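Local coordinates for protein rhodopsin (Todarodes pacificus, PDB 2Z73) that senses dim light through bound retinal, whose 11-cis to all-trans isomerisation switches on G-protein signalling to phospholipase C in vision, at residues W12-I17 / L98-F103; G50-V55 / H310-Y315; Y57-T62 / P320-A325. All blocks are in the same frame, centred on the assembly; numbering follows the deposited sequence.

Contact 1 of 3, residues W12-I17 / L98-F103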
loop_
_atom_site.group_PDB
_atom_site.type_symbol
_atom_site.label_atom_id
_atom_site.label_comp_id
_atom_site.label_asym_id
_atom_site.label_seq_id
_atom_site.Cartn_x
_atom_site.Cartn_y
_atom_site.Cartn_z
ATOM N N TRP A 12 1.416 21.941 -25.089
ATOM C CA TRP A 12 0.688 20.912 -24.375
ATOM C C TRP A 12 -0.219 20.048 -25.244
ATOM O O TRP A 12 -0.712 19.018 -24.786
ATOM C CB TRP A 12 -0.165 21.571 -23.282
ATOM C CG TRP A 12 -1.042 22.662 -23.839
ATOM C CD1 TRP A 12 -0.733 23.991 -23.937
ATOM C CD2 TRP A 12 -2.299 22.494 -24.508
ATOM N NE1 TRP A 12 -1.715 24.661 -24.635
ATOM C CE2 TRP A 12 -2.687 23.766 -24.998
ATOM C CE3 TRP A 12 -3.131 21.393 -24.749
ATOM C CZ2 TRP A 12 -3.872 23.963 -25.715
ATOM C CZ3 TRP A 12 -4.312 21.591 -25.468
ATOM C CH2 TRP A 12 -4.668 22.868 -25.942
ATOM N N TYR A 13 -0.444 20.455 -26.489
ATOM C CA TYR A 13 -1.352 19.713 -27.358
ATOM C C TYR A 13 -1.093 18.239 -27.544
ATOM O O TYR A 13 -0.018 17.830 -27.974
ATOM C CB TYR A 13 -1.439 20.332 -28.747
ATOM C CG TYR A 13 -2.465 19.633 -29.615
ATOM C CD1 TYR A 13 -2.077 18.868 -30.710
ATOM C CD2 TYR A 13 -3.824 19.730 -29.329
ATOM C CE1 TYR A 13 -3.019 18.215 -31.504
ATOM C CE2 TYR A 13 -4.773 19.086 -30.107
ATOM C CZ TYR A 13 -4.361 18.329 -31.196
ATOM O OH TYR A 13 -5.290 17.683 -31.986
ATOM N N ASN A 14 -2.108 17.442 -27.238
ATOM C CA ASN A 14 -2.009 16.013 -27.410
ATOM C C ASN A 14 -3.056 15.571 -28.427
ATOM O O ASN A 14 -4.252 15.770 -28.239
ATOM C CB ASN A 14 -2.230 15.290 -26.084
ATOM C CG ASN A 14 -1.807 13.845 -26.149
ATOM O OD1 ASN A 14 -2.238 13.096 -27.030
ATOM N ND2 ASN A 14 -0.954 13.443 -25.223
ATOM N N PRO A 15 -2.612 14.967 -29.528
ATOM C CA PRO A 15 -3.545 14.514 -30.557
ATOM C C PRO A 15 -4.453 13.370 -30.131
ATOM O O PRO A 15 -5.464 13.113 -30.781
ATOM C CB PRO A 15 -2.614 14.118 -31.700
ATOM C CG PRO A 15 -1.407 13.611 -30.974
ATOM C CD PRO A 15 -1.223 14.677 -29.919
ATOM N N SER A 16 -4.106 12.697 -29.036
ATOM C CA SER A 16 -4.879 11.550 -28.545
ATOM C C SER A 16 -5.818 11.869 -27.391
ATOM O O SER A 16 -6.890 11.273 -27.270
ATOM C CB SER A 16 -3.939 10.442 -28.065
ATOM O OG SER A 16 -2.972 10.096 -29.038
ATOM N N ILE A 17 -5.405 12.805 -26.542
ATOM C CA ILE A 17 -6.155 13.160 -25.349
ATOM C C ILE A 17 -6.409 14.664 -25.274
ATOM O O ILE A 17 -5.506 15.461 -25.518
ATOM C CB ILE A 17 -5.346 12.694 -24.112
ATOM C CG1 ILE A 17 -5.035 11.196 -24.258
ATOM C CG2 ILE A 17 -6.100 13.017 -22.809
ATOM C CD1 ILE A 17 -3.962 10.675 -23.342
ATOM N N LEU A 98 10.153 12.690 -23.582
ATOM C CA LEU A 98 9.707 13.248 -24.863
ATOM C C LEU A 98 8.856 14.468 -24.583
ATOM O O LEU A 98 8.376 15.144 -25.502
ATOM C CB LEU A 98 8.868 12.229 -25.639
ATOM C CG LEU A 98 9.573 10.964 -26.117
ATOM C CD1 LEU A 98 8.535 10.002 -26.672
ATOM C CD2 LEU A 98 10.626 11.327 -27.172
ATOM N N LYS A 99 8.654 14.733 -23.300
ATOM C CA LYS A 99 7.848 15.863 -22.869
ATOM C C LYS A 99 6.440 15.754 -23.434
ATOM O O LYS A 99 5.820 16.762 -23.750
ATOM C CB LYS A 99 8.522 17.160 -23.310
ATOM C CG LYS A 99 9.891 17.340 -22.650
ATOM C CD LYS A 99 10.931 17.949 -23.570
ATOM C CE LYS A 99 10.656 19.404 -23.850
ATOM N NZ LYS A 99 11.742 19.986 -24.683
ATOM N N LYS A 100 5.934 14.522 -23.547
ATOM C CA LYS A 100 4.597 14.281 -24.075
ATOM C C LYS A 100 4.136 12.830 -23.920
ATOM O O LYS A 100 4.948 11.915 -23.999
ATOM C CB LYS A 100 4.552 14.665 -25.555
ATOM C CG LYS A 100 3.199 14.464 -26.205
ATOM C CD LYS A 100 3.108 15.193 -27.542
ATOM C CE LYS A 100 3.361 16.688 -27.373
ATOM N NZ LYS A 100 2.482 17.285 -26.332
ATOM N N TRP A 101 2.835 12.633 -23.694
ATOM C CA TRP A 101 2.259 11.298 -23.569
ATOM C C TRP A 101 1.937 10.789 -24.963
ATOM O O TRP A 101 0.946 11.194 -25.578
ATOM C CB TRP A 101 0.979 11.320 -22.719
ATOM C CG TRP A 101 0.269 9.977 -22.650
ATOM C CD1 TRP A 101 -0.626 9.477 -23.553
ATOM C CD2 TRP A 101 0.416 8.972 -21.637
ATOM N NE1 TRP A 101 -1.045 8.230 -23.168
ATOM C CE2 TRP A 101 -0.422 7.893 -21.995
ATOM C CE3 TRP A 101 1.178 8.877 -20.460
ATOM C CZ2 TRP A 101 -0.525 6.722 -21.217
ATOM C CZ3 TRP A 101 1.076 7.707 -19.681
ATOM C CH2 TRP A 101 0.230 6.651 -20.068
ATOM N N ILE A 102 2.784 9.897 -25.460
ATOM C CA ILE A 102 2.648 9.335 -26.804
ATOM C C ILE A 102 1.968 7.976 -26.881
ATOM O O ILE A 102 2.060 7.323 -27.911
ATOM C CB ILE A 102 4.028 9.137 -27.444
ATOM C CG1 ILE A 102 4.845 8.157 -26.576
ATOM C CG2 ILE A 102 4.735 10.472 -27.589
ATOM C CD1 ILE A 102 6.092 7.601 -27.234
ATOM N N PHE A 103 1.283 7.545 -25.829
ATOM C CA PHE A 103 0.686 6.216 -25.860
ATOM C C PHE A 103 -0.808 6.120 -26.089
ATOM O O PHE A 103 -1.384 5.040 -25.967
ATOM C CB PHE A 103 1.083 5.455 -24.592
ATOM C CG PHE A 103 2.574 5.351 -24.398
ATOM C CD1 PHE A 103 3.335 4.495 -25.194
ATOM C CD2 PHE A 103 3.223 6.148 -23.461
ATOM C CE1 PHE A 103 4.725 4.442 -25.059
ATOM C CE2 PHE A 103 4.610 6.103 -23.319
ATOM C CZ PHE A 103 5.360 5.255 -24.115
HETATM O O HOH W 1 -0.756 9.652 -27.214
#

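Contact 2 of 3, residues G50-V55 / H310-Y315. With TWT (docosane), chain G.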
loop_
_atom_site.group_PDB
_atom_site.type_symbol
_atom_site.label_atom_id
_atom_site.label_comp_id
_atom_site.label_asym_id
_atom_site.label_seq_id
_atom_site.Cartn_x
_atom_site.Cartn_y
_atom_site.Cartn_z
ATOM N N GLY A 50 11.339 -4.621 -8.205
ATOM C CA GLY A 50 12.380 -5.418 -7.598
ATOM C C GLY A 50 11.980 -5.865 -6.206
ATOM O O GLY A 50 11.882 -7.070 -5.922
ATOM N N GLY A 51 11.729 -4.893 -5.333
ATOM C CA GLY A 51 11.348 -5.209 -3.971
ATOM C C GLY A 51 10.071 -6.015 -3.814
ATOM O O GLY A 51 10.008 -6.942 -3.013
ATOM N N ASN A 52 9.039 -5.677 -4.566
ATOM C CA ASN A 52 7.795 -6.410 -4.430
ATOM C C ASN A 52 7.904 -7.814 -4.985
ATOM O O ASN A 52 7.228 -8.730 -4.510
ATOM C CB ASN A 52 6.642 -5.646 -5.090
ATOM C CG ASN A 52 6.182 -4.450 -4.254
ATOM O OD1 ASN A 52 5.780 -4.593 -3.094
ATOM N ND2 ASN A 52 6.239 -3.270 -4.847
ATOM N N GLY A 53 8.758 -7.989 -5.992
ATOM C CA GLY A 53 8.935 -9.315 -6.561
ATOM C C GLY A 53 9.547 -10.219 -5.499
ATOM O O GLY A 53 9.123 -11.353 -5.303
ATOM N N ILE A 54 10.548 -9.692 -4.804
ATOM C CA ILE A 54 11.219 -10.444 -3.767
ATOM C C ILE A 54 10.267 -10.908 -2.673
ATOM O O ILE A 54 10.335 -12.054 -2.239
ATOM C CB ILE A 54 12.332 -9.619 -3.119
ATOM C CG1 ILE A 54 13.354 -9.218 -4.180
ATOM C CG2 ILE A 54 12.981 -10.416 -2.009
ATOM C CD1 ILE A 54 14.559 -8.499 -3.626
ATOM N N VAL A 55 9.386 -10.026 -2.216
ATOM C CA VAL A 55 8.458 -10.419 -1.174
ATOM C C VAL A 55 7.546 -11.508 -1.713
ATOM O O VAL A 55 7.362 -12.542 -1.066
ATOM C CB VAL A 55 7.637 -9.195 -0.606
ATOM C CG1 VAL A 55 7.403 -8.171 -1.683
ATOM C CG2 VAL A 55 6.309 -9.668 -0.019
ATOM N N HIS A 310 7.622 1.092 -0.875
ATOM C CA HIS A 310 8.138 1.160 0.477
ATOM C C HIS A 310 8.021 -0.059 1.370
ATOM O O HIS A 310 8.960 -0.378 2.080
ATOM C CB HIS A 310 7.547 2.379 1.180
ATOM C CG HIS A 310 8.052 3.681 0.641
ATOM N ND1 HIS A 310 7.227 4.760 0.400
ATOM C CD2 HIS A 310 9.298 4.075 0.290
ATOM C CE1 HIS A 310 7.944 5.760 -0.078
ATOM N NE2 HIS A 310 9.204 5.371 -0.154
ATOM N N ASN A 311 6.891 -0.745 1.340
ATOM C CA ASN A 311 6.710 -1.902 2.198
ATOM C C ASN A 311 7.874 -2.885 2.169
ATOM O O ASN A 311 8.372 -3.279 3.215
ATOM C CB ASN A 311 5.406 -2.626 1.846
ATOM C CG ASN A 311 4.197 -1.719 1.931
ATOM O OD1 ASN A 311 4.292 -0.597 2.429
ATOM N ND2 ASN A 311 3.056 -2.195 1.444
ATOM N N PRO A 312 8.318 -3.304 0.974
ATOM C CA PRO A 312 9.437 -4.246 0.930
ATOM C C PRO A 312 10.647 -3.771 1.747
ATOM O O PRO A 312 11.233 -4.544 2.519
ATOM C CB PRO A 312 9.732 -4.357 -0.560
ATOM C CG PRO A 312 8.361 -4.231 -1.155
ATOM C CD PRO A 312 7.801 -3.053 -0.382
ATOM N N MET A 313 11.024 -2.508 1.593
ATOM C CA MET A 313 12.153 -1.998 2.348
ATOM C C MET A 313 11.816 -1.962 3.846
ATOM O O MET A 313 12.666 -2.239 4.692
ATOM C CB MET A 313 12.546 -0.609 1.844
ATOM C CG MET A 313 12.808 -0.577 0.343
ATOM S SD MET A 313 13.581 0.932 -0.284
ATOM C CE MET A 313 12.145 1.980 -0.587
ATOM N N ILE A 314 10.572 -1.637 4.179
ATOM C CA ILE A 314 10.161 -1.600 5.577
ATOM C C ILE A 314 10.315 -3.008 6.161
ATOM O O ILE A 314 10.893 -3.187 7.244
ATOM C CB ILE A 314 8.683 -1.136 5.721
ATOM C CG1 ILE A 314 8.531 0.296 5.195
ATOM C CG2 ILE A 314 8.252 -1.165 7.173
ATOM C CD1 ILE A 314 7.090 0.792 5.165
ATOM N N TYR A 315 9.809 -4.001 5.430
ATOM C CA TYR A 315 9.887 -5.402 5.839
ATOM C C TYR A 315 11.328 -5.834 6.074
ATOM O O TYR A 315 11.639 -6.482 7.070
ATOM C CB TYR A 315 9.316 -6.312 4.754
ATOM C CG TYR A 315 7.851 -6.135 4.424
ATOM C CD1 TYR A 315 7.402 -6.250 3.107
ATOM C CD2 TYR A 315 6.902 -5.933 5.422
ATOM C CE1 TYR A 315 6.051 -6.173 2.788
ATOM C CE2 TYR A 315 5.538 -5.857 5.112
ATOM C CZ TYR A 315 5.127 -5.980 3.793
ATOM O OH TYR A 315 3.794 -5.920 3.487
HETATM C C1 TWT G . 13.264 -6.036 0.084
HETATM C C2 TWT G . 14.399 -5.119 -0.309
HETATM C C3 TWT G . 14.057 -4.498 -1.650
HETATM C C4 TWT G . 15.151 -3.549 -2.152
HETATM C C5 TWT G . 14.642 -3.018 -3.493
HETATM C C6 TWT G . 15.712 -3.026 -4.573
HETATM C C7 TWT G . 15.227 -3.979 -5.682
HETATM C C8 TWT G . 16.393 -4.851 -6.126
HETATM C C9 TWT G . 16.651 -4.766 -7.641
HETATM C C10 TWT G . 17.741 -3.715 -7.780
HETATM C C11 TWT G . 19.157 -4.214 -8.069
HETATM C C12 TWT G . 19.753 -2.949 -8.651
HETATM C C13 TWT G . 21.206 -2.943 -9.108
HETATM C C14 TWT G . 21.084 -1.832 -10.138
HETATM C C15 TWT G . 22.148 -1.669 -11.208
HETATM C C16 TWT G . 21.613 -0.405 -11.877
HETATM C C17 TWT G . 22.607 0.509 -12.498
HETATM C C18 TWT G . 21.860 0.944 -13.760
HETATM C C19 TWT G . 22.622 1.913 -14.647
HETATM C C20 TWT G . 21.685 2.195 -15.823
HETATM C C21 TWT G . 22.317 3.162 -16.808
HETATM C C22 TWT G . 21.327 3.391 -17.946
#

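Contact 3 of 3, residues Y57-T62 / P320-A325. With PLM (palmitic acid), chain E; BOG (octyl beta-D-glucopyranoside), chain C.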
loop_
_atom_site.group_PDB
_atom_site.type_symbol
_atom_site.label_atom_id
_atom_site.label_comp_id
_atom_site.label_asym_id
_atom_site.label_seq_id
_atom_site.Cartn_x
_atom_site.Cartn_y
_atom_site.Cartn_z
ATOM N N TYR A 57 8.126 -13.593 -4.161
ATOM C CA TYR A 57 8.935 -14.792 -4.365
ATOM C C TYR A 57 9.195 -15.474 -3.034
ATOM O O TYR A 57 8.806 -16.623 -2.841
ATOM C CB TYR A 57 10.266 -14.431 -5.043
ATOM C CG TYR A 57 11.215 -15.600 -5.251
ATOM C CD1 TYR A 57 12.390 -15.707 -4.508
ATOM C CD2 TYR A 57 10.936 -16.598 -6.186
ATOM C CE1 TYR A 57 13.258 -16.768 -4.689
ATOM C CE2 TYR A 57 11.796 -17.667 -6.370
ATOM C CZ TYR A 57 12.956 -17.745 -5.619
ATOM O OH TYR A 57 13.823 -18.804 -5.791
ATOM N N LEU A 58 9.837 -14.756 -2.115
ATOM C CA LEU A 58 10.151 -15.295 -0.794
ATOM C C LEU A 58 8.932 -15.771 0.010
ATOM O O LEU A 58 8.957 -16.859 0.585
ATOM C CB LEU A 58 10.937 -14.260 0.020
ATOM C CG LEU A 58 12.449 -14.477 0.150
ATOM C CD1 LEU A 58 13.017 -15.110 -1.108
ATOM C CD2 LEU A 58 13.132 -13.151 0.441
ATOM N N PHE A 59 7.864 -14.976 0.048
ATOM C CA PHE A 59 6.691 -15.384 0.816
ATOM C C PHE A 59 5.949 -16.602 0.265
ATOM O O PHE A 59 5.455 -17.418 1.039
ATOM C CB PHE A 59 5.720 -14.207 1.008
ATOM C CG PHE A 59 5.984 -13.398 2.261
ATOM C CD1 PHE A 59 7.015 -12.463 2.309
ATOM C CD2 PHE A 59 5.206 -13.588 3.400
ATOM C CE1 PHE A 59 7.266 -11.729 3.477
ATOM C CE2 PHE A 59 5.450 -12.863 4.568
ATOM C CZ PHE A 59 6.480 -11.932 4.608
ATOM N N THR A 60 5.867 -16.742 -1.054
ATOM C CA THR A 60 5.185 -17.908 -1.609
ATOM C C THR A 60 6.052 -19.168 -1.565
ATOM O O THR A 60 5.529 -20.275 -1.635
ATOM C CB THR A 60 4.762 -17.709 -3.085
ATOM O OG1 THR A 60 5.856 -17.174 -3.830
ATOM C CG2 THR A 60 3.569 -16.789 -3.192
ATOM N N LYS A 61 7.363 -19.005 -1.420
ATOM C CA LYS A 61 8.244 -20.158 -1.426
ATOM C C LYS A 61 8.926 -20.569 -0.124
ATOM O O LYS A 61 9.542 -21.636 -0.062
ATOM C CB LYS A 61 9.295 -19.975 -2.521
ATOM C CG LYS A 61 8.678 -19.921 -3.916
ATOM C CD LYS A 61 7.858 -21.180 -4.189
ATOM C CE LYS A 61 7.052 -21.056 -5.470
ATOM N NZ LYS A 61 6.222 -22.271 -5.730
ATOM N N THR A 62 8.826 -19.746 0.914
ATOM C CA THR A 62 9.448 -20.096 2.179
ATOM C C THR A 62 8.431 -20.801 3.063
ATOM O O THR A 62 7.267 -20.399 3.111
ATOM C CB THR A 62 9.979 -18.861 2.905
ATOM O OG1 THR A 62 10.979 -18.226 2.097
ATOM C CG2 THR A 62 10.582 -19.252 4.229
ATOM N N PRO A 320 11.617 -10.147 10.998
ATOM C CA PRO A 320 12.538 -11.251 11.296
ATOM C C PRO A 320 12.517 -12.444 10.338
ATOM O O PRO A 320 13.512 -12.706 9.663
ATOM C CB PRO A 320 12.164 -11.639 12.726
ATOM C CG PRO A 320 10.715 -11.310 12.795
ATOM C CD PRO A 320 10.658 -9.966 12.101
ATOM N N LYS A 321 11.406 -13.171 10.270
ATOM C CA LYS A 321 11.352 -14.316 9.368
ATOM C C LYS A 321 11.721 -13.914 7.952
ATOM O O LYS A 321 12.491 -14.603 7.289
ATOM C CB LYS A 321 9.961 -14.962 9.372
ATOM C CG LYS A 321 9.739 -15.933 10.524
ATOM C CD LYS A 321 8.347 -16.543 10.482
ATOM C CE LYS A 321 8.139 -17.508 11.637
ATOM N NZ LYS A 321 6.774 -18.102 11.639
ATOM N N PHE A 322 11.187 -12.785 7.499
ATOM C CA PHE A 322 11.467 -12.301 6.153
ATOM C C PHE A 322 12.942 -11.972 6.000
ATOM O O PHE A 322 13.561 -12.298 4.986
ATOM C CB PHE A 322 10.634 -11.060 5.853
ATOM C CG PHE A 322 10.856 -10.498 4.480
ATOM C CD1 PHE A 322 10.603 -11.265 3.350
ATOM C CD2 PHE A 322 11.305 -9.196 4.316
ATOM C CE1 PHE A 322 10.792 -10.741 2.080
ATOM C CE2 PHE A 322 11.496 -8.661 3.049
ATOM C CZ PHE A 322 11.239 -9.435 1.927
ATOM N N ARG A 323 13.508 -11.323 7.008
ATOM C CA ARG A 323 14.919 -10.970 6.966
ATOM C C ARG A 323 15.765 -12.232 6.958
ATOM O O ARG A 323 16.858 -12.263 6.384
ATOM C CB ARG A 323 15.287 -10.107 8.182
ATOM C CG ARG A 323 14.915 -8.641 8.036
ATOM C CD ARG A 323 15.049 -7.908 9.354
ATOM N NE ARG A 323 16.374 -8.041 9.960
ATOM C CZ ARG A 323 17.471 -7.411 9.546
ATOM N NH1 ARG A 323 17.423 -6.582 8.508
ATOM N NH2 ARG A 323 18.618 -7.603 10.179
ATOM N N GLU A 324 15.254 -13.273 7.596
ATOM C CA GLU A 324 15.960 -14.547 7.661
ATOM C C GLU A 324 16.084 -15.031 6.220
ATOM O O GLU A 324 17.180 -15.173 5.677
ATOM C CB GLU A 324 15.133 -15.535 8.491
ATOM C CG GLU A 324 15.911 -16.620 9.207
ATOM C CD GLU A 324 14.997 -17.711 9.740
ATOM O OE1 GLU A 324 15.454 -18.537 10.557
ATOM O OE2 GLU A 324 13.813 -17.744 9.325
ATOM N N ALA A 325 14.935 -15.257 5.599
ATOM C CA ALA A 325 14.864 -15.718 4.220
ATOM C C ALA A 325 15.784 -14.939 3.283
ATOM O O ALA A 325 16.477 -15.524 2.457
ATOM C CB ALA A 325 13.410 -15.634 3.727
HETATM C C1 PLM E . 4.782 -20.222 -8.404
HETATM O O2 PLM E . 5.716 -20.708 -9.029
HETATM C C2 PLM E . 5.005 -18.919 -7.631
HETATM C C3 PLM E . 4.121 -17.758 -8.109
HETATM C C4 PLM E . 4.978 -16.572 -8.536
HETATM C C5 PLM E . 4.148 -15.336 -8.739
HETATM C C6 PLM E . 5.038 -14.194 -9.167
HETATM C C7 PLM E . 4.227 -13.131 -9.876
HETATM C C8 PLM E . 5.096 -11.951 -10.340
HETATM C C9 PLM E . 4.261 -10.705 -10.639
HETATM C CA PLM E . 3.864 -10.607 -12.094
HETATM C CB PLM E . 2.583 -9.810 -12.240
HETATM C CC PLM E . 2.377 -9.348 -13.669
HETATM C CD PLM E . 1.091 -8.559 -13.801
HETATM C CE PLM E . 1.325 -7.296 -14.595
HETATM C CF PLM E . 0.516 -7.256 -15.880
HETATM C CG PLM E . 0.771 -5.971 -16.659
HETATM C C1 BOG C . 2.277 -15.588 11.994
HETATM O O1 BOG C . 1.727 -14.345 11.892
HETATM C C2 BOG C . 3.513 -15.281 12.798
HETATM O O2 BOG C . 4.433 -14.340 12.122
HETATM C C3 BOG C . 4.097 -16.614 12.930
HETATM O O3 BOG C . 5.225 -16.348 13.683
HETATM C C4 BOG C . 3.072 -17.586 13.645
HETATM O O4 BOG C . 3.622 -18.859 13.779
HETATM C C5 BOG C . 1.878 -17.839 12.826
HETATM O O5 BOG C . 1.331 -16.532 12.699
HETATM C C6 BOG C . 0.840 -18.802 13.545
HETATM O O6 BOG C . -0.360 -19.025 12.628
HETATM C "C1'" BOG C . 1.286 -14.381 10.564
HETATM C "C2'" BOG C . 0.405 -13.235 10.538
HETATM C "C3'" BOG C . 0.981 -12.431 9.423
HETATM C "C4'" BOG C . 0.790 -11.114 9.923
HETATM C "C5'" BOG C . 1.014 -10.250 8.739
HETATM C "C6'" BOG C . 1.478 -9.049 9.358
HETATM C "C7'" BOG C . 1.773 -8.213 8.180
HETATM C "C8'" BOG C . 2.787 -7.351 8.697
#

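Contact 1 of 3, residues W12-I17 / L98-F103
A chi1 of -166° puts CG of Asn-14 trans to its main-chain nitrogen and carries the amide across to Trp-101. ND2 of Asn-14 donates to the backbone O of Trp-101 over 3.0 Å with an N-H...O angle of 147°. It arrives in the carbonyl plane, on a lone pair, although the acceptor is somewhat tilted from the amide plane. The same ND2 lies at the edge of the indole, 3.8 Å from CB of Trp-101, with amide and ring planes 39° apart. The other end of the amide turns back on its own loop. OD1 of Asn-14 accepts from N of Ser-16 at 2.8 Å, in the carbonyl plane, and from N of Ile-17 at 3.2 Å, from above that plane; the first bond closes an Asx turn, and the two together make an Asx motif. Both ends are engaged, which should hold the amide against rotation about its CB-CG bond. A water that donates to O of Trp-101 and is bonded to OG of Ser-16 makes a second bridge. Lys-100 starts extended, then bends at chi3 and chi4, and NZ donates a hydrogen bond to O of Tyr-13 at 3.0 Å, from above the carbonyl plane. Beside these polar bonds, CD1 of Ile-17 rests 3.6 Å from CD1 of Trp-101, and Leu-179 touches both side chains; NE1 of Trp-101 bonds to O of Gly-104. The N-terminal segment is thus joined to the first extracellular loop by side-chain donors that bond to main-chain carbonyls, and the Tyr-13 carbonyl probably offsets part of the lysine charge.

Contact 2 of 3, residues G50-V55 / H310-Y315
Pro-312 lays its ring against Gly-51 and Asn-52 of helix 31-61; CB meets the first, CG and CD the second. CB of Pro-312 lies 3.6 Å from O of Gly-51, over the helix backbone itself. One bond further, CG approaches OD1 of Asn-52 to 3.2 Å, a close carbon-oxygen contact with the side chains set aslant to each other. CD, where the ring closes on the main-chain nitrogen, is 3.7 Å from the same OD1. The polar business of that amide is done elsewhere: ND2 of Asn-52 donates to O of Ala-308, just before the segment, so one side chain spans the break that precedes helix 311-318. The close approach probably relies on the missing side chain of Gly-51, since a beta carbon built there would crowd CB of Pro-312. One turn on, CG2 of Val-55 comes within 4.5 Å of CE1 of Tyr-315, a looser apolar touch; the CG1 branch of this valine is modelled too near O of Asn-52, so its rotamer is doubtful. The short helix axes pass 8.9 Å apart at 59°. Docosane runs alongside, its C1 3.5 Å from O of Pro-312 and its C7 beside Gly-50 and Gly-51. Residues 311-315 spell the NPxxY motif of rhodopsin-family receptors. Here it lies in transmembrane helix 7 between its neighbours: helix 70-87 supplies Asp-80, which touches both Asn-52 and Asn-311, and Ala-77, which meets Val-55, while helix 246-286 meets Asn-311 through Ile-266 and Gln-269.

Contact 3 of 3, residues Y57-T62 / P320-A325
Phe-322 is the main bump of helix 320-325, and the CD1-CE1 side of its ring fits where Leu-58 and Phe-59 meet on the end of helix 57-61. Its CG is trans to the backbone N (chi1 -180°), which swings the ring toward the other helix although its CB does not point there. CE1 of Phe-322 meets CD2 of Leu-58 at 3.7 Å, and CD1 of Phe-322 meets CE1 of Phe-59 at 3.4 Å. The two phenyl planes are inclined by 34° with centroids 5.5 Å apart, an oblique pairing. One turn further along, the methyl of Ala-325 fills the shallow notch between Leu-58 and Thr-62: its CB is 3.9 Å from CG of Leu-58 and equally far from OG1 of Thr-62. One wall of that notch is Thr-62, whose OG1 donates to O of Leu-58 over 2.9 Å, while N of Thr-62 reaches the same oxygen from the opposite face of its plane. Trimming Phe-322 to an alanine is likely to open a gap against Leu-58 and deprive the Phe-59 ring of this aromatic neighbour. The helix axes, 10.4 Å apart, cross nearly at right angles (102°). Helix 320-329, cytoplasmic and directly after transmembrane helix 7, is helix 8 of rhodopsin-like receptors, here lying across the end of helix 31-61, and Phe-322 occupies the aromatic position of the NPxxY(x)5,6F motif.

How the contacts relate
Contacts 2 and 3 are both buried and share helix 31-61; their centres lie about 11 Å and about 19 Å from the centre of the chain, contact 3 at the cytoplasmic end. Contact 1, partly buried at the extracellular end, is centred about 29 Å out and about 42 Å from the centre of contact 3. Chemistry follows place: loops at contact 1 are tied by hydrogen bonds and a water, whereas the helices of contacts 2 and 3 meet through apolar and carbon-to-oxygen packing. CB of Tyr-315 lies 3.5 Å from CD2 of Phe-322, so consecutive helices 311-318 and 320-329 both pack on helix 31-61 and on each other.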